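PDB 4ZWN: monoglyceride lipase from Saccharomyces cerevisiae, which hydrolyses monoacylglycerols to free fatty acids and glycerol, with a strong preference for monounsaturated substrates, and also takes part in the breakdown of fatty acid ethyl esters. Local coordinates for residues Phe50-Val64 against Phe78-Phe92. The protein carries 2 engineered substitutions. Residues are numbered along the deposited sequence; the frame is centred on the assembly and turned at random.
Sequences FWPVQNGTNEVRGRV and FRLMDHLSLNGYESF
Glu90 OE1 is gripped by two nitrogens of Arg63. Arg63 NE lies 2.9 Å and Arg63 NH2 3.0 Å from Glu90 OE1, both on the same face of the carboxylate. This is a side-on salt bridge to one oxygen, which sits close to the guanidinium plane. The bend of Arg63 at chi3 (-60°) brings the NE and NH2 edge of the guanidinium to Glu90 OE1. Phe50 CE1 sits over the rim of one guanidinium face, and the Phe50 ring turns its edge to the carboxylate. The other oxygen, Glu90 OE2, bonds a water that also accepts from Val53 N. Glu90 OE2 also forms a salt bridge with Lys134. The buried carboxylate is thus held at both oxygens, and its positive neighbours probably keep it ionised.

Trp51 lies on the opposite face of the sheet and packs against helix 78-86. Its CG is anti to the backbone N (chi1 -154°), which lays the indole along the helix. Met81 CB sits 3.3 Å above the indole plane, over the rim of one face, with Met81 CE 3.5 Å from Trp51 CE3. The indole edge points at the Phe78 ring in an offset edge-to-face pair, planes at 69°. Ser85 CB meets Trp51 CD1 at 3.5 Å. An alanine in place of Trp51 would probably open a gap over Met81 and leave Phe78 without its aromatic partner. Ser85 OG donates to Pro52 O at 2.6 Å, and Ser85 O accepts from Gln54 N, so the chain leaving strand 44-51 is tied to the helix end.

Strand 89-94 runs between antiparallel strand 44-51 and parallel strand 62-67. Val64 N bonds Glu90 O at 2.7 Å, while Trp51 and Ser91 form a hydrogen-bonded pair. Strand 62-67, helix 78-86 and strand 89-94 make a beta-alpha-beta unit of the alpha/beta-hydrolase fold. Helix 113-134 packs on the Arg63 face, and helix 310-326 touches Leu84 and Tyr89.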
ATOM      1  N   PHE A  50      12.879   4.771   8.164  1.00 38.51           N
ATOM      2  CA  PHE A  50      12.316   6.048   8.561  1.00 36.17           C
ATOM      3  C   PHE A  50      12.899   7.143   7.682  1.00 38.06           C
ATOM      4  O   PHE A  50      14.083   7.460   7.778  1.00 37.67           O
ATOM      5  CB  PHE A  50      12.589   6.347  10.031  1.00 35.46           C
ATOM      6  CG  PHE A  50      12.285   7.763  10.413  1.00 38.83           C
ATOM      7  CD1 PHE A  50      10.976   8.215  10.455  1.00 33.77           C
ATOM      8  CD2 PHE A  50      13.306   8.648  10.709  1.00 40.56           C
ATOM      9  CE1 PHE A  50      10.692   9.523  10.796  1.00 42.55           C
ATOM     10  CE2 PHE A  50      13.030   9.957  11.052  1.00 39.20           C
ATOM     11  CZ  PHE A  50      11.721  10.397  11.095  1.00 44.40           C
ATOM     12  N   TRP A  51      12.063   7.710   6.819  1.00 38.14           N
ATOM     13  CA  TRP A  51      12.515   8.727   5.879  1.00 38.40           C
ATOM     14  C   TRP A  51      12.191  10.123   6.397  1.00 33.39           C
ATOM     15  O   TRP A  51      11.031  10.529   6.402  1.00 42.79           O
ATOM     16  CB  TRP A  51      11.874   8.508   4.509  1.00 33.70           C
ATOM     17  CG  TRP A  51      12.682   9.058   3.382  1.00 36.24           C
ATOM     18  CD1 TRP A  51      13.084  10.354   3.216  1.00 32.15           C
ATOM     19  CD2 TRP A  51      13.182   8.334   2.254  1.00 34.43           C
ATOM     20  NE1 TRP A  51      13.808  10.477   2.054  1.00 32.84           N
ATOM     21  CE2 TRP A  51      13.882   9.252   1.444  1.00 36.35           C
ATOM     22  CE3 TRP A  51      13.108   6.998   1.850  1.00 31.75           C
ATOM     23  CZ2 TRP A  51      14.504   8.876   0.254  1.00 34.45           C
ATOM     24  CZ3 TRP A  51      13.724   6.626   0.666  1.00 32.05           C
ATOM     25  CH2 TRP A  51      14.412   7.562  -0.117  1.00 32.58           C
ATOM     26  N   PRO A  52      13.222  10.864   6.830  1.00 36.51           N
ATOM     27  CA  PRO A  52      13.041  12.186   7.441  1.00 38.36           C
ATOM     28  C   PRO A  52      12.799  13.291   6.417  1.00 35.45           C
ATOM     29  O   PRO A  52      13.164  13.145   5.251  1.00 35.03           O
ATOM     30  CB  PRO A  52      14.365  12.408   8.173  1.00 30.83           C
ATOM     31  CG  PRO A  52      15.364  11.675   7.339  1.00 36.71           C
ATOM     32  CD  PRO A  52      14.644  10.477   6.761  1.00 37.07           C
ATOM     33  N   VAL A  53      12.186  14.384   6.859  1.00 42.84           N
ATOM     34  CA  VAL A  53      12.003  15.551   6.006  1.00 41.53           C
ATOM     35  C   VAL A  53      13.356  16.172   5.686  1.00 38.13           C
ATOM     36  O   VAL A  53      14.137  16.469   6.590  1.00 48.69           O
ATOM     37  CB  VAL A  53      11.097  16.607   6.670  1.00 44.76           C
ATOM     38  CG1 VAL A  53      11.042  17.865   5.820  1.00 44.06           C
ATOM     39  CG2 VAL A  53       9.700  16.044   6.899  1.00 41.25           C
ATOM     40  N   GLN A  54      13.638  16.354   4.400  1.00 40.43           N
ATOM     41  CA  GLN A  54      14.910  16.932   3.967  1.00 41.14           C
ATOM     42  C   GLN A  54      14.717  18.019   2.915  1.00 42.92           C
ATOM     43  O   GLN A  54      15.004  17.801   1.740  1.00 43.12           O
ATOM     44  CB  GLN A  54      15.828  15.845   3.406  1.00 38.26           C
ATOM     45  CG  GLN A  54      16.072  14.680   4.347  1.00 41.81           C
ATOM     46  CD  GLN A  54      16.844  13.555   3.689  1.00 45.42           C
ATOM     47  OE1 GLN A  54      17.795  13.790   2.943  1.00 46.02           O
ATOM     48  NE2 GLN A  54      16.432  12.321   3.957  1.00 42.97           N
ATOM     49  N   ASN A  55      14.254  19.160   3.355  1.00 46.35           N
ATOM     50  CA  ASN A  55      13.995  20.237   2.449  1.00 53.36           C
ATOM     51  C   ASN A  55      14.570  21.545   2.920  1.00 55.91           C
ATOM     52  O   ASN A  55      14.093  22.583   2.560  1.00 61.06           O
ATOM     53  CB  ASN A  55      12.504  20.378   2.235  1.00 51.15           C
ATOM     54  CG  ASN A  55      11.804  20.808   3.467  1.00 52.73           C
ATOM     55  OD1 ASN A  55      12.425  21.034   4.471  1.00 56.16           O
ATOM     56  ND2 ASN A  55      10.517  20.927   3.397  1.00 50.00           N
ATOM     57  N   GLY A  56      15.618  21.520   3.705  1.00 53.84           N
ATOM     58  CA  GLY A  56      16.236  22.769   4.048  1.00 61.76           C
ATOM     59  C   GLY A  56      15.570  23.464   5.205  1.00 69.34           C
ATOM     60  O   GLY A  56      16.215  23.685   6.204  1.00 72.23           O
ATOM     61  N   THR A  57      14.302  23.821   5.087  1.00 66.12           N
ATOM     62  CA  THR A  57      13.590  24.225   6.264  1.00 65.33           C
ATOM     63  C   THR A  57      13.719  22.969   7.021  1.00 69.05           C
ATOM     64  O   THR A  57      14.108  21.985   6.458  1.00 73.31           O
ATOM     65  CB  THR A  57      12.101  24.411   6.032  1.00 63.02           C
ATOM     66  OG1 THR A  57      11.398  23.479   6.837  1.00 64.17           O
ATOM     67  CG2 THR A  57      11.735  24.189   4.608  1.00 59.71           C
ATOM     68  N   ASN A  58      13.392  22.949   8.289  1.00 67.44           N
ATOM     69  CA  ASN A  58      13.469  21.678   8.955  1.00 70.95           C
ATOM     70  C   ASN A  58      12.151  20.938   8.962  1.00 76.99           C
ATOM     71  O   ASN A  58      12.109  19.731   8.756  1.00 66.19           O
ATOM     72  CB  ASN A  58      13.942  21.851  10.380  1.00 66.04           C
ATOM     73  CG  ASN A  58      12.806  22.000  11.349  1.00 70.66           C
ATOM     74  OD1 ASN A  58      11.720  21.485  11.147  1.00 69.63           O
ATOM     75  ND2 ASN A  58      13.058  22.722  12.414  1.00 73.36           N
ATOM     76  N   GLU A  59      11.087  21.699   9.194  1.00 70.55           N
ATOM     77  CA  GLU A  59       9.876  21.268   9.841  1.00 64.53           C
ATOM     78  C   GLU A  59       9.052  20.224   9.127  1.00 57.60           C
ATOM     79  O   GLU A  59       9.071  20.115   7.931  1.00 55.45           O
ATOM     80  CB  GLU A  59       8.993  22.460  10.140  1.00 66.91           C
ATOM     81  CG  GLU A  59       8.934  23.466   9.021  1.00 71.71           C
ATOM     82  CD  GLU A  59       8.248  24.749   9.433  1.00 81.29           C
ATOM     83  OE1 GLU A  59       8.947  25.755   9.615  1.00 74.49           O
ATOM     84  OE2 GLU A  59       7.012  24.749   9.567  1.00 78.99           O
ATOM     85  N   VAL A  60       8.286  19.503   9.931  1.00 54.71           N
ATOM     86  CA  VAL A  60       7.428  18.416   9.527  1.00 46.03           C
ATOM     87  C   VAL A  60       5.992  18.785   9.665  1.00 42.67           C
ATOM     88  O   VAL A  60       5.580  19.207  10.693  1.00 45.88           O
ATOM     89  CB  VAL A  60       7.611  17.237  10.474  1.00 47.48           C
ATOM     90  CG1 VAL A  60       6.956  15.998   9.934  1.00 48.02           C
ATOM     91  CG2 VAL A  60       9.069  16.998  10.780  1.00 39.06           C
ATOM     92  N   ARG A  61       5.231  18.561   8.619  1.00 42.58           N
ATOM     93  CA  ARG A  61       3.789  18.780   8.590  1.00 43.29           C
ATOM     94  C   ARG A  61       3.052  17.532   9.055  1.00 43.43           C
ATOM     95  O   ARG A  61       1.976  17.618   9.644  1.00 42.67           O
ATOM     96  CB  ARG A  61       3.328  19.168   7.188  1.00 43.45           C
ATOM     97  CG  ARG A  61       3.892  20.480   6.689  1.00 46.69           C
ATOM     98  CD  ARG A  61       3.296  20.819   5.342  1.00 41.67           C
ATOM     99  NE  ARG A  61       1.842  20.904   5.417  1.00 40.57           N
ATOM    100  CZ  ARG A  61       1.167  22.045   5.504  1.00 42.02           C
ATOM    101  NH1 ARG A  61       1.816  23.201   5.518  1.00 48.58           N
ATOM    102  NH2 ARG A  61      -0.157  22.032   5.571  1.00 44.39           N
ATOM    103  N   GLY A  62       3.641  16.371   8.778  1.00 39.80           N
ATOM    104  CA  GLY A  62       3.060  15.099   9.163  1.00 42.84           C
ATOM    105  C   GLY A  62       3.892  13.904   8.731  1.00 40.68           C
ATOM    106  O   GLY A  62       4.852  14.038   7.967  1.00 36.17           O
ATOM    107  N   ARG A  63       3.528  12.726   9.228  1.00 40.21           N
ATOM    108  CA  ARG A  63       4.196  11.490   8.830  1.00 37.34           C
ATOM    109  C   ARG A  63       3.220  10.550   8.126  1.00 38.50           C
ATOM    110  O   ARG A  63       2.065  10.422   8.538  1.00 36.81           O
ATOM    111  CB  ARG A  63       4.815  10.794  10.044  1.00 33.51           C
ATOM    112  CG  ARG A  63       5.613   9.542   9.696  1.00 35.35           C
ATOM    113  CD  ARG A  63       6.181   8.869  10.932  1.00 38.14           C
ATOM    114  NE  ARG A  63       7.084   9.748  11.668  1.00 45.74           N
ATOM    115  CZ  ARG A  63       7.871   9.347  12.661  1.00 45.31           C
ATOM    116  NH1 ARG A  63       7.871   8.074  13.034  1.00 37.98           N
ATOM    117  NH2 ARG A  63       8.662  10.216  13.279  1.00 43.43           N
ATOM    118  N   VAL A  64       3.684   9.895   7.064  1.00 33.10           N
ATOM    119  CA  VAL A  64       2.847   8.939   6.346  1.00 33.49           C
ATOM    120  C   VAL A  64       3.375   7.511   6.482  1.00 34.00           C
ATOM    121  O   VAL A  64       4.525   7.227   6.150  1.00 36.12           O
ATOM    122  CB  VAL A  64       2.739   9.284   4.845  1.00 31.61           C
ATOM    123  CG1 VAL A  64       1.633   8.470   4.204  1.00 30.48           C
ATOM    124  CG2 VAL A  64       2.475  10.770   4.649  1.00 30.16           C
ATOM    125  N   PHE A  78      10.552   4.160  -2.695  1.00 30.68           N
ATOM    126  CA  PHE A  78      11.582   5.200  -2.672  1.00 35.97           C
ATOM    127  C   PHE A  78      11.108   6.479  -3.351  1.00 34.75           C
ATOM    128  O   PHE A  78      11.269   7.573  -2.814  1.00 32.94           O
ATOM    129  CB  PHE A  78      12.868   4.721  -3.352  1.00 37.64           C
ATOM    130  CG  PHE A  78      13.754   3.886  -2.471  1.00 40.02           C
ATOM    131  CD1 PHE A  78      13.344   3.512  -1.201  1.00 39.83           C
ATOM    132  CD2 PHE A  78      15.005   3.486  -2.910  1.00 40.27           C
ATOM    133  CE1 PHE A  78      14.162   2.742  -0.389  1.00 34.69           C
ATOM    134  CE2 PHE A  78      15.826   2.721  -2.104  1.00 41.85           C
ATOM    135  CZ  PHE A  78      15.403   2.349  -0.842  1.00 38.48           C
ATOM    136  N   ARG A  79      10.533   6.324  -4.540  1.00 35.15           N
ATOM    137  CA  ARG A  79      10.062   7.448  -5.338  1.00 34.84           C
ATOM    138  C   ARG A  79       9.063   8.296  -4.553  1.00 36.15           C
ATOM    139  O   ARG A  79       9.118   9.526  -4.580  1.00 33.01           O
ATOM    140  CB  ARG A  79       9.437   6.932  -6.636  1.00 39.13           C
ATOM    141  CG  ARG A  79       9.282   7.947  -7.755  1.00 35.00           C
ATOM    142  CD  ARG A  79       8.658   7.265  -8.972  1.00 44.02           C
ATOM    143  NE  ARG A  79       8.532   8.143 -10.133  1.00 49.94           N
ATOM    144  CZ  ARG A  79       7.994   7.771 -11.291  1.00 46.16           C
ATOM    145  NH1 ARG A  79       7.529   6.536 -11.443  1.00 32.23           N
ATOM    146  NH2 ARG A  79       7.916   8.629 -12.299  1.00 45.67           N
ATOM    147  N   LEU A  80       8.164   7.632  -3.835  1.00 36.27           N
ATOM    148  CA  LEU A  80       7.142   8.329  -3.058  1.00 35.35           C
ATOM    149  C   LEU A  80       7.730   9.016  -1.829  1.00 34.45           C
ATOM    150  O   LEU A  80       7.452  10.186  -1.568  1.00 39.75           O
ATOM    151  CB  LEU A  80       6.046   7.355  -2.631  1.00 32.03           C
ATOM    152  CG  LEU A  80       4.947   7.935  -1.745  1.00 37.20           C
ATOM    153  CD1 LEU A  80       4.246   9.096  -2.445  1.00 33.51           C
ATOM    154  CD2 LEU A  80       3.956   6.847  -1.362  1.00 30.76           C
ATOM    155  N   MET A  81       8.540   8.278  -1.077  1.00 30.19           N
ATOM    156  CA  MET A  81       9.153   8.799   0.140  1.00 33.81           C
ATOM    157  C   MET A  81      10.104   9.959  -0.147  1.00 34.70           C
ATOM    158  O   MET A  81      10.217  10.890   0.652  1.00 31.31           O
ATOM    159  CB  MET A  81       9.893   7.681   0.877  1.00 34.98           C
ATOM    160  CG  MET A  81       8.977   6.588   1.394  1.00 33.61           C
ATOM    161  SD  MET A  81       9.780   5.346   2.425  1.00 28.91           S
ATOM    162  CE  MET A  81      10.741   4.457   1.202  1.00 28.59           C
ATOM    163  N   ASP A  82      10.783   9.899  -1.288  1.00 36.92           N
ATOM    164  CA  ASP A  82      11.697  10.962  -1.689  1.00 33.47           C
ATOM    165  C   ASP A  82      10.943  12.271  -1.919  1.00 35.29           C
ATOM    166  O   ASP A  82      11.346  13.323  -1.424  1.00 40.38           O
ATOM    167  CB  ASP A  82      12.468  10.564  -2.950  1.00 34.59           C
ATOM    168  CG  ASP A  82      13.663  11.468  -3.217  1.00 40.33           C
ATOM    169  OD1 ASP A  82      14.330  11.879  -2.242  1.00 31.86           O
ATOM    170  OD2 ASP A  82      13.936  11.766  -4.401  1.00 34.75           O
ATOM    171  N   HIS A  83       9.843  12.202  -2.665  1.00 34.55           N
ATOM    172  CA  HIS A  83       9.034  13.386  -2.946  1.00 36.42           C
ATOM    173  C   HIS A  83       8.344  13.910  -1.690  1.00 38.51           C
ATOM    174  O   HIS A  83       8.216  15.119  -1.507  1.00 39.94           O
ATOM    175  CB  HIS A  83       7.991  13.091  -4.028  1.00 34.32           C
ATOM    176  CG  HIS A  83       8.545  13.069  -5.418  1.00 34.99           C
ATOM    177  ND1 HIS A  83       9.378  12.069  -5.874  1.00 35.88           N
ATOM    178  CD2 HIS A  83       8.384  13.924  -6.456  1.00 37.64           C
ATOM    179  CE1 HIS A  83       9.705  12.308  -7.131  1.00 36.21           C
ATOM    180  NE2 HIS A  83       9.116  13.427  -7.508  1.00 39.96           N
ATOM    181  N   LEU A  84       7.896  13.003  -0.827  1.00 34.88           N
ATOM    182  CA  LEU A  84       7.285  13.408   0.436  1.00 35.28           C
ATOM    183  C   LEU A  84       8.297  14.127   1.322  1.00 36.86           C
ATOM    184  O   LEU A  84       7.966  15.107   1.989  1.00 36.84           O
ATOM    185  CB  LEU A  84       6.704  12.200   1.174  1.00 29.96           C
ATOM    186  CG  LEU A  84       5.391  11.625   0.642  1.00 35.71           C
ATOM    187  CD1 LEU A  84       5.028  10.348   1.382  1.00 28.52           C
ATOM    188  CD2 LEU A  84       4.271  12.646   0.758  1.00 32.46           C
ATOM    189  N   SER A  85       9.532  13.633   1.321  1.00 37.27           N
ATOM    190  CA  SER A  85      10.602  14.224   2.117  1.00 38.35           C
ATOM    191  C   SER A  85      10.889  15.655   1.672  1.00 41.54           C
ATOM    192  O   SER A  85      11.140  16.533   2.497  1.00 40.62           O
ATOM    193  CB  SER A  85      11.873  13.375   2.018  1.00 38.22           C
ATOM    194  OG  SER A  85      12.922  13.926   2.794  1.00 40.01           O
ATOM    195  N   LEU A  86      10.838  15.879   0.361  1.00 37.54           N
ATOM    196  CA  LEU A  86      11.071  17.201  -0.212  1.00 38.61           C
ATOM    197  C   LEU A  86       9.947  18.183   0.103  1.00 38.34           C
ATOM    198  O   LEU A  86      10.150  19.398   0.066  1.00 45.63           O
ATOM    199  CB  LEU A  86      11.247  17.100  -1.730  1.00 32.53           C
ATOM    200  CG  LEU A  86      12.537  16.450  -2.230  1.00 38.07           C
ATOM    201  CD1 LEU A  86      12.475  16.231  -3.727  1.00 43.15           C
ATOM    202  CD2 LEU A  86      13.735  17.308  -1.868  1.00 37.45           C
ATOM    203  N   ASN A  87       8.763  17.660   0.409  1.00 37.80           N
ATOM    204  CA  ASN A  87       7.594  18.507   0.618  1.00 36.69           C
ATOM    205  C   ASN A  87       7.100  18.523   2.058  1.00 36.43           C
ATOM    206  O   ASN A  87       5.929  18.802   2.318  1.00 41.59           O
ATOM    207  CB  ASN A  87       6.464  18.075  -0.312  1.00 33.42           C
ATOM    208  CG  ASN A  87       6.779  18.349  -1.766  1.00 36.60           C
ATOM    209  OD1 ASN A  87       6.472  19.422  -2.287  1.00 42.21           O
ATOM    210  ND2 ASN A  87       7.407  17.384  -2.426  1.00 34.41           N
ATOM    211  N   GLY A  88       7.998  18.222   2.989  1.00 36.88           N
ATOM    212  CA  GLY A  88       7.720  18.391   4.403  1.00 36.48           C
ATOM    213  C   GLY A  88       6.940  17.274   5.063  1.00 39.17           C
ATOM    214  O   GLY A  88       6.218  17.513   6.031  1.00 41.42           O
ATOM    215  N   TYR A  89       7.088  16.053   4.555  1.00 41.32           N
ATOM    216  CA  TYR A  89       6.400  14.905   5.138  1.00 38.59           C
ATOM    217  C   TYR A  89       7.338  13.735   5.412  1.00 36.69           C
ATOM    218  O   TYR A  89       8.066  13.279   4.526  1.00 34.20           O
ATOM    219  CB  TYR A  89       5.255  14.448   4.231  1.00 37.40           C
ATOM    220  CG  TYR A  89       4.118  15.438   4.171  1.00 41.38           C
ATOM    221  CD1 TYR A  89       3.142  15.462   5.159  1.00 35.20           C
ATOM    222  CD2 TYR A  89       4.026  16.357   3.133  1.00 40.02           C
ATOM    223  CE1 TYR A  89       2.105  16.372   5.114  1.00 37.67           C
ATOM    224  CE2 TYR A  89       2.993  17.265   3.077  1.00 39.31           C
ATOM    225  CZ  TYR A  89       2.036  17.271   4.071  1.00 42.47           C
ATOM    226  OH  TYR A  89       1.006  18.179   4.017  1.00 40.19           O
ATOM    227  N   GLU A  90       7.309  13.254   6.650  1.00 36.66           N
ATOM    228  CA  GLU A  90       8.057  12.065   7.029  1.00 35.85           C
ATOM    229  C   GLU A  90       7.368  10.815   6.500  1.00 37.12           C
ATOM    230  O   GLU A  90       6.146  10.789   6.345  1.00 38.80           O
ATOM    231  CB  GLU A  90       8.203  11.980   8.550  1.00 36.45           C
ATOM    232  CG  GLU A  90       9.029  13.094   9.160  1.00 37.85           C
ATOM    233  CD  GLU A  90       9.075  13.027  10.675  1.00 41.77           C
ATOM    234  OE1 GLU A  90       8.210  12.347  11.271  1.00 36.29           O
ATOM    235  OE2 GLU A  90       9.980  13.652  11.269  1.00 41.68           O
ATOM    236  N   SER A  91       8.153   9.779   6.225  1.00 35.41           N
ATOM    237  CA  SER A  91       7.600   8.499   5.805  1.00 33.82           C
ATOM    238  C   SER A  91       8.099   7.366   6.688  1.00 38.59           C
ATOM    239  O   SER A  91       9.226   7.394   7.184  1.00 37.02           O
ATOM    240  CB  SER A  91       7.952   8.199   4.346  1.00 33.28           C
ATOM    241  OG  SER A  91       7.327   9.106   3.459  1.00 35.83           O
ATOM    242  N   PHE A  92       7.244   6.369   6.879  1.00 38.34           N
ATOM    243  CA  PHE A  92       7.639   5.137   7.534  1.00 32.01           C
ATOM    244  C   PHE A  92       7.065   3.965   6.759  1.00 35.68           C
ATOM    245  O   PHE A  92       5.863   3.913   6.497  1.00 36.40           O
ATOM    246  CB  PHE A  92       7.166   5.095   8.989  1.00 36.45           C
ATOM    247  CG  PHE A  92       7.692   3.911   9.762  1.00 40.22           C
ATOM    248  CD1 PHE A  92       7.050   2.685   9.707  1.00 38.58           C
ATOM    249  CD2 PHE A  92       8.834   4.028  10.540  1.00 40.25           C
ATOM    250  CE1 PHE A  92       7.535   1.597  10.413  1.00 42.85           C
ATOM    251  CE2 PHE A  92       9.323   2.945  11.248  1.00 41.32           C
ATOM    252  CZ  PHE A  92       8.674   1.729  11.185  1.00 37.48           C
TER
HETATM  253  O   HOH W   1      12.348  14.657   9.734  1.00 36.50           O